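Local coordinates for rRNA adenine N-6-methyltransferase (Saccharopolyspora erythraea, PDB 6NVM), which dimethylates N6 of a specific adenine of 23S rRNA using S-adenosyl-L-methionine, lowering the ribosome's affinity for macrolide, lincosamide and streptogramin B antibiotics, at residues 189-200 with 212-221; 241-250 with 266-277. All coordinates share one frame; numbering follows the deposited sequence.

Contact 1: 189-200 with 212-221; sequences WPLFEWEFVEKV and DSAIMRLRRR
W194 and L218, a non-hydrogen-bonded pair of antiparallel strands 192-200 and 213-220, pack tightest. Methyl CD2 of L218 sits over one face of the indole, 3.2 Å from W194 CE3, while M216 CE approaches obliquely. CG of R220 lies over the F192 ring in a CH-pi contact. The opposite face is looser at its charged end, where long side chains can pair at a partly exposed surface. E195 OE1, in the conformer described, forms a salt bridge to R217 NH2 at 2.8 Å, nearly along its C-O axis; R219 NH1 reaches E193 OE1 at 3.2 Å from above the carboxylate plane. R217 NH1 also bonds T65 O, and R219 NE makes a salt bridge with E67. Extended R221 gives NE to W189 O at 2.8 Å; its guanidinium, steeply tilted (65°), stands over the five-membered indole ring in a cation-pi contact, NH2 nearest the face. N-H groups of V197 and E198 both point to I215 O (the second bond weak), a beta bulge. The antiparallel pair forms one margin of the seven-stranded sheet: 192-200 is outermost, 213-220 bonds to strand 159-167, helix 146-155 covers W194 and L218, and helix 56-65 covers I215 and V200, where the charged face turns apolar.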
loop_
_atom_site.group_PDB
_atom_site.type_symbol
_atom_site.label_atom_id
_atom_site.label_comp_id
_atom_site.label_asym_id
_atom_site.label_seq_id
_atom_site.Cartn_x
_atom_site.Cartn_y
_atom_site.Cartn_z
ATOM N N TRP A 189 -3.882 9.484 0.004
ATOM C CA TRP A 189 -4.812 9.303 1.115
ATOM C C TRP A 189 -6.264 9.567 0.746
ATOM O O TRP A 189 -7.145 8.879 1.291
ATOM C CB TRP A 189 -4.386 10.216 2.274
ATOM C CG TRP A 189 -5.036 9.886 3.573
ATOM C CD1 TRP A 189 -6.100 10.519 4.148
ATOM C CD2 TRP A 189 -4.663 8.835 4.468
ATOM N NE1 TRP A 189 -6.412 9.925 5.347
ATOM C CE2 TRP A 189 -5.544 8.889 5.567
ATOM C CE3 TRP A 189 -3.668 7.856 4.449
ATOM C CZ2 TRP A 189 -5.454 8.002 6.639
ATOM C CZ3 TRP A 189 -3.584 6.973 5.513
ATOM C CH2 TRP A 189 -4.469 7.055 6.593
ATOM N N PRO A 190 -6.596 10.530 -0.119
ATOM C CA PRO A 190 -8.005 10.694 -0.504
ATOM C C PRO A 190 -8.568 9.498 -1.245
ATOM O O PRO A 190 -9.793 9.348 -1.286
ATOM C CB PRO A 190 -7.986 11.947 -1.386
ATOM C CG PRO A 190 -6.775 12.689 -0.960
ATOM C CD PRO A 190 -5.765 11.629 -0.635
ATOM N N LEU A 191 -7.722 8.635 -1.812
ATOM C CA LEU A 191 -8.175 7.458 -2.544
ATOM C C LEU A 191 -7.927 6.151 -1.811
ATOM O O LEU A 191 -8.690 5.203 -2.007
ATOM C CB LEU A 191 -7.488 7.372 -3.913
ATOM C CG LEU A 191 -7.651 8.547 -4.878
ATOM C CD1 LEU A 191 -6.958 8.241 -6.208
ATOM C CD2 LEU A 191 -9.112 8.862 -5.095
ATOM N N PHE A 192 -6.894 6.084 -0.966
ATOM C CA PHE A 192 -6.471 4.849 -0.320
ATOM C C PHE A 192 -6.247 5.041 1.171
ATOM O O PHE A 192 -5.664 6.040 1.598
ATOM C CB PHE A 192 -5.166 4.331 -0.924
ATOM C CG PHE A 192 -5.348 3.593 -2.208
ATOM C CD1 PHE A 192 -5.367 4.269 -3.416
ATOM C CD2 PHE A 192 -5.493 2.214 -2.207
ATOM C CE1 PHE A 192 -5.540 3.586 -4.595
ATOM C CE2 PHE A 192 -5.655 1.530 -3.388
ATOM C CZ PHE A 192 -5.682 2.218 -4.579
ATOM N N GLU A 193 -6.693 4.064 1.952
ATOM C CA GLU A 193 -6.244 3.900 3.328
ATOM C C GLU A 193 -4.955 3.082 3.328
ATOM O O GLU A 193 -4.800 2.145 2.538
ATOM C CB GLU A 193 -7.319 3.210 4.176
ATOM C CG GLU A 193 -8.701 3.863 4.105
ATOM C CD GLU A 193 -9.794 3.031 4.774
ATOM O OE1 GLU A 193 -9.536 1.868 5.136
ATOM O OE2 GLU A 193 -10.920 3.548 4.937
ATOM N N TRP A 194 -4.009 3.472 4.182
ATOM C CA TRP A 194 -2.749 2.758 4.368
ATOM C C TRP A 194 -2.706 2.308 5.821
ATOM O O TRP A 194 -2.774 3.142 6.729
ATOM C CB TRP A 194 -1.536 3.644 4.057
ATOM C CG TRP A 194 -1.447 4.189 2.647
ATOM C CD1 TRP A 194 -2.321 5.043 2.037
ATOM C CD2 TRP A 194 -0.399 3.947 1.699
ATOM N NE1 TRP A 194 -1.890 5.333 0.760
ATOM C CE2 TRP A 194 -0.713 4.673 0.531
ATOM C CE3 TRP A 194 0.771 3.180 1.723
ATOM C CZ2 TRP A 194 0.100 4.652 -0.601
ATOM C CZ3 TRP A 194 1.573 3.152 0.596
ATOM C CH2 TRP A 194 1.235 3.886 -0.550
ATOM N N GLU A 195 -2.572 1.003 6.041
ATOM C CA GLU A 195 -2.717 0.441 7.377
ATOM C C GLU A 195 -1.534 -0.460 7.703
ATOM O O GLU A 195 -1.149 -1.309 6.892
ATOM C CB GLU A 195 -4.041 -0.328 7.488
ATOM C CG GLU A 195 -5.274 0.557 7.266
ATOM C CD GLU A 195 -6.581 -0.223 7.190
ATOM O OE1 GLU A 195 -6.542 -1.472 7.160
ATOM O OE2 GLU A 195 -7.652 0.421 7.155
ATOM N N PHE A 196 -0.951 -0.258 8.885
ATOM C CA PHE A 196 0.097 -1.129 9.403
ATOM C C PHE A 196 -0.571 -2.251 10.188
ATOM O O PHE A 196 -1.316 -1.988 11.141
ATOM C CB PHE A 196 1.059 -0.343 10.294
ATOM C CG PHE A 196 2.206 -1.158 10.823
ATOM C CD1 PHE A 196 3.395 -1.235 10.123
ATOM C CD2 PHE A 196 2.095 -1.843 12.022
ATOM C CE1 PHE A 196 4.450 -1.976 10.604
ATOM C CE2 PHE A 196 3.149 -2.590 12.506
ATOM C CZ PHE A 196 4.327 -2.655 11.798
ATOM N N VAL A 197 -0.321 -3.499 9.792
ATOM C CA VAL A 197 -0.994 -4.621 10.439
ATOM C C VAL A 197 -0.133 -5.156 11.579
ATOM O O VAL A 197 -0.557 -5.152 12.740
ATOM C CB VAL A 197 -1.343 -5.722 9.423
ATOM C CG1 VAL A 197 -1.922 -6.941 10.125
ATOM C CG2 VAL A 197 -2.335 -5.187 8.397
ATOM N N GLU A 198 1.075 -5.624 11.275
ATOM C CA GLU A 198 1.929 -6.131 12.345
ATOM C C GLU A 198 3.355 -6.309 11.841
ATOM O O GLU A 198 3.599 -6.503 10.646
ATOM C CB GLU A 198 1.405 -7.464 12.899
ATOM C CG GLU A 198 1.552 -8.636 11.932
ATOM C CD GLU A 198 1.041 -9.949 12.512
ATOM O OE1 GLU A 198 0.121 -9.909 13.356
ATOM O OE2 GLU A 198 1.569 -11.017 12.129
ATOM N N LYS A 199 4.291 -6.263 12.783
ATOM C CA LYS A 199 5.669 -6.643 12.512
ATOM C C LYS A 199 5.779 -8.155 12.352
ATOM O O LYS A 199 5.036 -8.922 12.967
ATOM C CB LYS A 199 6.576 -6.172 13.653
ATOM C CG LYS A 199 8.038 -6.586 13.530
ATOM C CD LYS A 199 8.823 -6.198 14.779
ATOM C CE LYS A 199 10.272 -6.652 14.694
ATOM N NZ LYS A 199 11.010 -6.414 15.964
ATOM N N VAL A 200 6.725 -8.585 11.520
ATOM C CA VAL A 200 6.987 -10.005 11.289
ATOM C C VAL A 200 8.472 -10.239 11.535
ATOM O O VAL A 200 9.315 -9.753 10.770
ATOM C CB VAL A 200 6.591 -10.452 9.876
ATOM C CG1 VAL A 200 6.839 -11.951 9.693
ATOM C CG2 VAL A 200 5.134 -10.124 9.604
ATOM N N ASP A 212 13.819 -7.207 9.990
ATOM C CA ASP A 212 12.474 -7.708 10.195
ATOM C C ASP A 212 11.544 -7.213 9.093
ATOM O O ASP A 212 11.858 -6.284 8.345
ATOM C CB ASP A 212 11.950 -7.270 11.559
ATOM C CG ASP A 212 12.786 -7.810 12.697
ATOM O OD1 ASP A 212 13.129 -9.011 12.664
ATOM O OD2 ASP A 212 13.109 -7.028 13.614
ATOM N N SER A 213 10.387 -7.852 9.001
ATOM C CA SER A 213 9.395 -7.527 7.990
ATOM C C SER A 213 8.119 -7.039 8.675
ATOM O O SER A 213 8.062 -6.876 9.897
ATOM C CB SER A 213 9.127 -8.741 7.097
ATOM O OG SER A 213 10.285 -9.115 6.371
ATOM N N ALA A 214 7.083 -6.827 7.871
ATOM C CA ALA A 214 5.807 -6.363 8.390
ATOM C C ALA A 214 4.731 -6.700 7.373
ATOM O O ALA A 214 5.008 -6.871 6.184
ATOM C CB ALA A 214 5.833 -4.858 8.677
ATOM N N ILE A 215 3.501 -6.810 7.861
ATOM C CA ILE A 215 2.324 -6.869 7.006
ATOM C C ILE A 215 1.720 -5.477 6.965
ATOM O O ILE A 215 1.454 -4.877 8.015
ATOM C CB ILE A 215 1.296 -7.893 7.515
ATOM C CG1 ILE A 215 1.928 -9.280 7.622
ATOM C CG2 ILE A 215 0.091 -7.929 6.580
ATOM C CD1 ILE A 215 1.091 -10.265 8.401
ATOM N N MET A 216 1.508 -4.963 5.761
ATOM C CA MET A 216 0.808 -3.705 5.559
ATOM C C MET A 216 -0.288 -3.925 4.527
ATOM O O MET A 216 -0.217 -4.841 3.703
ATOM C CB MET A 216 1.762 -2.587 5.102
ATOM C CG MET A 216 2.434 -2.830 3.760
ATOM S SD MET A 216 3.444 -1.428 3.214
ATOM C CE MET A 216 2.194 -0.171 2.987
ATOM N N ARG A 217 -1.305 -3.071 4.577
ATOM C CA ARG A 217 -2.465 -3.205 3.710
ATOM C C ARG A 217 -2.870 -1.848 3.157
ATOM O O ARG A 217 -2.886 -0.854 3.883
ATOM C CB ARG A 217 -3.641 -3.838 4.469
ATOM C CG ARG A 217 -4.926 -3.980 3.661
ATOM C CD ARG A 217 -5.974 -4.773 4.445
ATOM N NE ARG A 217 -6.214 -4.182 5.761
ATOM C CZ ARG A 217 -6.883 -4.776 6.743
ATOM N NH1 ARG A 217 -7.391 -5.988 6.573
ATOM N NH2 ARG A 217 -7.043 -4.154 7.902
ATOM N N LEU A 218 -3.167 -1.820 1.862
ATOM C CA LEU A 218 -3.855 -0.707 1.222
ATOM C C LEU A 218 -5.310 -1.093 0.997
ATOM O O LEU A 218 -5.601 -2.220 0.592
ATOM C CB LEU A 218 -3.221 -0.351 -0.127
ATOM C CG LEU A 218 -1.716 -0.131 -0.192
ATOM C CD1 LEU A 218 -1.316 0.286 -1.605
ATOM C CD2 LEU A 218 -1.294 0.906 0.814
ATOM N N ARG A 219 -6.223 -0.164 1.264
ATOM C CA ARG A 219 -7.632 -0.342 0.933
ATOM C C ARG A 219 -8.050 0.823 0.052
ATOM O O ARG A 219 -7.924 1.982 0.458
ATOM C CB ARG A 219 -8.516 -0.404 2.185
ATOM C CG ARG A 219 -8.012 -1.357 3.266
ATOM C CD ARG A 219 -8.974 -1.449 4.452
ATOM N NE ARG A 219 -10.189 -2.166 4.083
ATOM C CZ ARG A 219 -11.323 -1.594 3.693
ATOM N NH1 ARG A 219 -11.432 -0.273 3.635
ATOM N NH2 ARG A 219 -12.357 -2.354 3.359
ATOM N N ARG A 220 -8.543 0.518 -1.148
ATOM C CA ARG A 220 -9.109 1.555 -2.000
ATOM C C ARG A 220 -10.474 1.954 -1.454
ATOM O O ARG A 220 -11.366 1.108 -1.326
ATOM C CB ARG A 220 -9.227 1.064 -3.441
ATOM C CG ARG A 220 -9.515 2.188 -4.433
ATOM C CD ARG A 220 -9.538 1.686 -5.856
ATOM N NE ARG A 220 -10.744 0.908 -6.119
ATOM C CZ ARG A 220 -11.945 1.437 -6.329
ATOM N NH1 ARG A 220 -12.114 2.753 -6.304
ATOM N NH2 ARG A 220 -12.983 0.644 -6.565
ATOM N N ARG A 221 -10.634 3.235 -1.122
ATOM C CA ARG A 221 -11.870 3.703 -0.508
ATOM C C ARG A 221 -13.035 3.557 -1.476
ATOM O O ARG A 221 -12.932 3.913 -2.654
ATOM C CB ARG A 221 -11.742 5.169 -0.084
ATOM C CG ARG A 221 -10.580 5.468 0.852
ATOM C CD ARG A 221 -10.523 6.959 1.192
ATOM N NE ARG A 221 -9.335 7.301 1.971
ATOM C CZ ARG A 221 -9.244 7.208 3.293
ATOM N NH1 ARG A 221 -10.273 6.774 4.015
ATOM N NH2 ARG A 221 -8.112 7.544 3.896
HETATM O O HOH W 1 -10.962 5.624 -3.552
HETATM O O HOH W 2 -12.841 5.845 3.311
#

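Contact 2: 241-250 with 266-277; sequences CFTGVGGNIQ and LDHAGVGGGAVV
I249 and V277 form the apolar centre, with I249 CB 4.3 Å from V277 CG2. Both are branched at CB, which lets each present two apolar arms. V277 CG1, anti to the backbone N (chi1 175°), stands over the middle of the F242 ring, 3.7 Å from its centroid and only 4° off the normal; this is a CH-pi contact in which one methyl meets all six ring carbons almost equally. Its other methyl, CG2, rests 3.5 Å from C241 O. I249 divides its branches as well: CG2 turns to the 272-275 turn and lies 3.3 Å from G273 O, while CD1 points loosely to V271 CG1. W285 of helix 282-292 touches C241, I249 and V277, adding an aromatic wall to this core.

Farther out, the Q250 side chain crosses L266 at about a right angle, L266 CD1 lying 4.1 Å from Q250 CG and 4.0 Å from Q250 NE2. At the polar edge G273, within a type I turn, has no side chain and brings its bare backbone close under Q250, its CA 3.8 Å from Q250 OE1. Its carbonyl accepts Q250 N at 3.2 Å, in the carbonyl plane and on a lone pair. OD1 of N248 accepts the N-H of A251, capping helix 249-254, and N248 CB lies against G273 O. The remainder is van der Waals contact, much of it methyl against methyl or carbonyl oxygen, so cohesion probably comes largely from packing, with one longish backbone bond setting the turn's position against the start of the helix.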
loop_
_atom_site.group_PDB
_atom_site.type_symbol
_atom_site.label_atom_id
_atom_site.label_comp_id
_atom_site.label_asym_id
_atom_site.label_seq_id
_atom_site.Cartn_x
_atom_site.Cartn_y
_atom_site.Cartn_z
ATOM N N CYS A 241 4.174 21.690 -0.727
ATOM C CA CYS A 241 4.717 21.719 0.626
ATOM C C CYS A 241 5.875 20.748 0.809
ATOM O O CYS A 241 6.774 21.016 1.613
ATOM C CB CYS A 241 3.616 21.406 1.640
ATOM S SG CYS A 241 2.345 22.685 1.759
ATOM N N PHE A 242 5.879 19.627 0.086
ATOM C CA PHE A 242 6.947 18.650 0.240
ATOM C C PHE A 242 8.246 19.076 -0.438
ATOM O O PHE A 242 9.285 18.460 -0.178
ATOM C CB PHE A 242 6.494 17.285 -0.290
ATOM C CG PHE A 242 5.877 16.405 0.767
ATOM C CD1 PHE A 242 4.520 16.484 1.055
ATOM C CD2 PHE A 242 6.660 15.514 1.489
ATOM C CE1 PHE A 242 3.951 15.684 2.032
ATOM C CE2 PHE A 242 6.099 14.705 2.469
ATOM C CZ PHE A 242 4.744 14.792 2.744
ATOM N N THR A 243 8.223 20.112 -1.283
ATOM C CA THR A 243 9.472 20.635 -1.836
ATOM C C THR A 243 10.245 21.433 -0.795
ATOM O O THR A 243 11.480 21.473 -0.840
ATOM C CB THR A 243 9.210 21.517 -3.058
ATOM O OG1 THR A 243 8.524 22.711 -2.653
ATOM C CG2 THR A 243 8.390 20.773 -4.107
ATOM N N GLY A 244 9.545 22.071 0.138
ATOM C CA GLY A 244 10.183 22.835 1.188
ATOM C C GLY A 244 10.522 24.263 0.830
ATOM O O GLY A 244 11.229 24.922 1.601
ATOM N N VAL A 245 10.034 24.768 -0.308
ATOM C CA VAL A 245 10.404 26.108 -0.752
ATOM C C VAL A 245 10.025 27.122 0.315
ATOM O O VAL A 245 8.908 27.107 0.846
ATOM C CB VAL A 245 9.734 26.430 -2.099
ATOM C CG1 VAL A 245 8.214 26.548 -1.946
ATOM C CG2 VAL A 245 10.322 27.704 -2.700
ATOM N N GLY A 246 10.961 28.012 0.639
ATOM C CA GLY A 246 10.748 29.043 1.628
ATOM C C GLY A 246 11.264 28.707 3.013
ATOM O O GLY A 246 11.424 29.618 3.835
ATOM N N GLY A 247 11.522 27.431 3.295
ATOM C CA GLY A 247 12.070 27.032 4.576
ATOM C C GLY A 247 11.100 26.256 5.442
ATOM O O GLY A 247 11.476 25.253 6.059
ATOM N N ASN A 248 9.848 26.705 5.500
ATOM C CA ASN A 248 8.836 26.094 6.349
ATOM C C ASN A 248 7.547 25.904 5.558
ATOM O O ASN A 248 7.367 26.458 4.468
ATOM C CB ASN A 248 8.578 26.946 7.600
ATOM C CG ASN A 248 8.423 28.416 7.279
ATOM O OD1 ASN A 248 7.341 28.872 6.916
ATOM N ND2 ASN A 248 9.511 29.171 7.406
ATOM N N ILE A 249 6.640 25.107 6.122
ATOM C CA ILE A 249 5.379 24.837 5.440
ATOM C C ILE A 249 4.617 26.133 5.198
ATOM O O ILE A 249 4.006 26.320 4.141
ATOM C CB ILE A 249 4.538 23.818 6.233
ATOM C CG1 ILE A 249 3.274 23.468 5.446
ATOM C CG2 ILE A 249 4.168 24.362 7.616
ATOM C CD1 ILE A 249 2.492 22.318 6.022
ATOM N N GLN A 250 4.651 27.057 6.159
ATOM C CA GLN A 250 3.965 28.328 5.961
ATOM C C GLN A 250 4.543 29.081 4.769
ATOM O O GLN A 250 3.797 29.619 3.942
ATOM C CB GLN A 250 4.052 29.181 7.224
ATOM C CG GLN A 250 3.325 30.514 7.108
ATOM C CD GLN A 250 2.969 31.105 8.460
ATOM O OE1 GLN A 250 3.721 30.967 9.424
ATOM N NE2 GLN A 250 1.812 31.755 8.538
ATOM N N LEU A 266 -3.712 26.787 8.569
ATOM C CA LEU A 266 -2.838 26.137 9.539
ATOM C C LEU A 266 -3.550 25.953 10.873
ATOM O O LEU A 266 -3.549 24.856 11.447
ATOM C CB LEU A 266 -1.557 26.954 9.714
ATOM C CG LEU A 266 -0.620 26.959 8.507
ATOM C CD1 LEU A 266 0.455 28.028 8.674
ATOM C CD2 LEU A 266 0.021 25.592 8.307
ATOM N N ASP A 267 -4.186 27.015 11.374
ATOM C CA ASP A 267 -4.880 26.920 12.652
ATOM C C ASP A 267 -6.028 25.913 12.580
ATOM O O ASP A 267 -6.233 25.127 13.509
ATOM C CB ASP A 267 -5.395 28.297 13.076
ATOM C CG ASP A 267 -4.288 29.212 13.604
ATOM O OD1 ASP A 267 -3.116 28.777 13.689
ATOM O OD2 ASP A 267 -4.596 30.377 13.944
ATOM N N HIS A 268 -6.790 25.928 11.484
ATOM C CA HIS A 268 -7.879 24.970 11.315
ATOM C C HIS A 268 -7.362 23.537 11.364
ATOM O O HIS A 268 -7.989 22.657 11.972
ATOM C CB HIS A 268 -8.606 25.247 9.993
ATOM C CG HIS A 268 -9.728 24.299 9.707
ATOM N ND1 HIS A 268 -10.806 24.147 10.552
ATOM C CD2 HIS A 268 -9.939 23.451 8.670
ATOM C CE1 HIS A 268 -11.633 23.245 10.049
ATOM N NE2 HIS A 268 -11.129 22.808 8.908
ATOM N N ALA A 269 -6.216 23.282 10.732
ATOM C CA ALA A 269 -5.633 21.951 10.703
ATOM C C ALA A 269 -4.898 21.595 11.986
ATOM O O ALA A 269 -4.550 20.424 12.174
ATOM C CB ALA A 269 -4.672 21.829 9.520
ATOM N N GLY A 270 -4.664 22.558 12.874
ATOM C CA GLY A 270 -3.866 22.288 14.051
ATOM C C GLY A 270 -2.398 22.092 13.748
ATOM O O GLY A 270 -1.725 21.322 14.442
ATOM N N VAL A 271 -1.882 22.778 12.729
ATOM C CA VAL A 271 -0.509 22.627 12.262
ATOM C C VAL A 271 0.238 23.929 12.509
ATOM O O VAL A 271 -0.291 25.016 12.257
ATOM C CB VAL A 271 -0.483 22.250 10.767
ATOM C CG1 VAL A 271 0.929 22.247 10.221
ATOM C CG2 VAL A 271 -1.151 20.878 10.562
ATOM N N GLY A 272 1.463 23.818 13.016
ATOM C CA GLY A 272 2.300 24.989 13.189
ATOM C C GLY A 272 2.923 25.445 11.881
ATOM O O GLY A 272 3.222 24.650 10.993
ATOM N N GLY A 273 3.137 26.758 11.777
ATOM C CA GLY A 273 3.745 27.324 10.586
ATOM C C GLY A 273 5.142 26.811 10.310
ATOM O O GLY A 273 5.596 26.865 9.162
ATOM N N GLY A 274 5.832 26.307 11.329
ATOM C CA GLY A 274 7.172 25.780 11.147
ATOM C C GLY A 274 7.230 24.269 11.213
ATOM O O GLY A 274 8.307 23.693 11.386
ATOM N N ALA A 275 6.080 23.617 11.053
ATOM C CA ALA A 275 6.002 22.172 11.223
ATOM C C ALA A 275 6.912 21.445 10.238
ATOM O O ALA A 275 7.105 21.872 9.096
ATOM C CB ALA A 275 4.564 21.695 11.039
ATOM N N VAL A 276 7.467 20.326 10.698
ATOM C CA VAL A 276 8.193 19.420 9.814
ATOM C C VAL A 276 7.177 18.727 8.915
ATOM O O VAL A 276 6.276 18.033 9.398
ATOM C CB VAL A 276 9.014 18.400 10.615
ATOM C CG1 VAL A 276 9.885 17.573 9.681
ATOM C CG2 VAL A 276 9.866 19.097 11.674
ATOM N N VAL A 277 7.320 18.920 7.604
ATOM C CA VAL A 277 6.297 18.488 6.655
ATOM C C VAL A 277 6.003 17.003 6.815
ATOM O O VAL A 277 4.841 16.582 6.802
ATOM C CB VAL A 277 6.737 18.835 5.221
ATOM C CG1 VAL A 277 5.751 18.300 4.193
ATOM C CG2 VAL A 277 6.876 20.341 5.077
#

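Contact 1 and contact 2 lie in series along the chain: strand 213-220 ends the first, and helix 228-243, the next element, leads into the second. Their centres are 26 Å apart and their nearest atoms about 10 Å, so the two do not touch. Contact 1 is central, its centre 5 Å from the middle of the chain, and belongs to the Rossmann-like methyltransferase sheet. Its V200 side chain lies about 4 Å from that of L53, and that of S213 about 6 Å from that of N51, both predicted to bind S-adenosyl-L-methionine. Contact 2, centred 25 Å from the chain centre, ties together the helices and loops of the C-terminal part, away from the annotated cofactor residues.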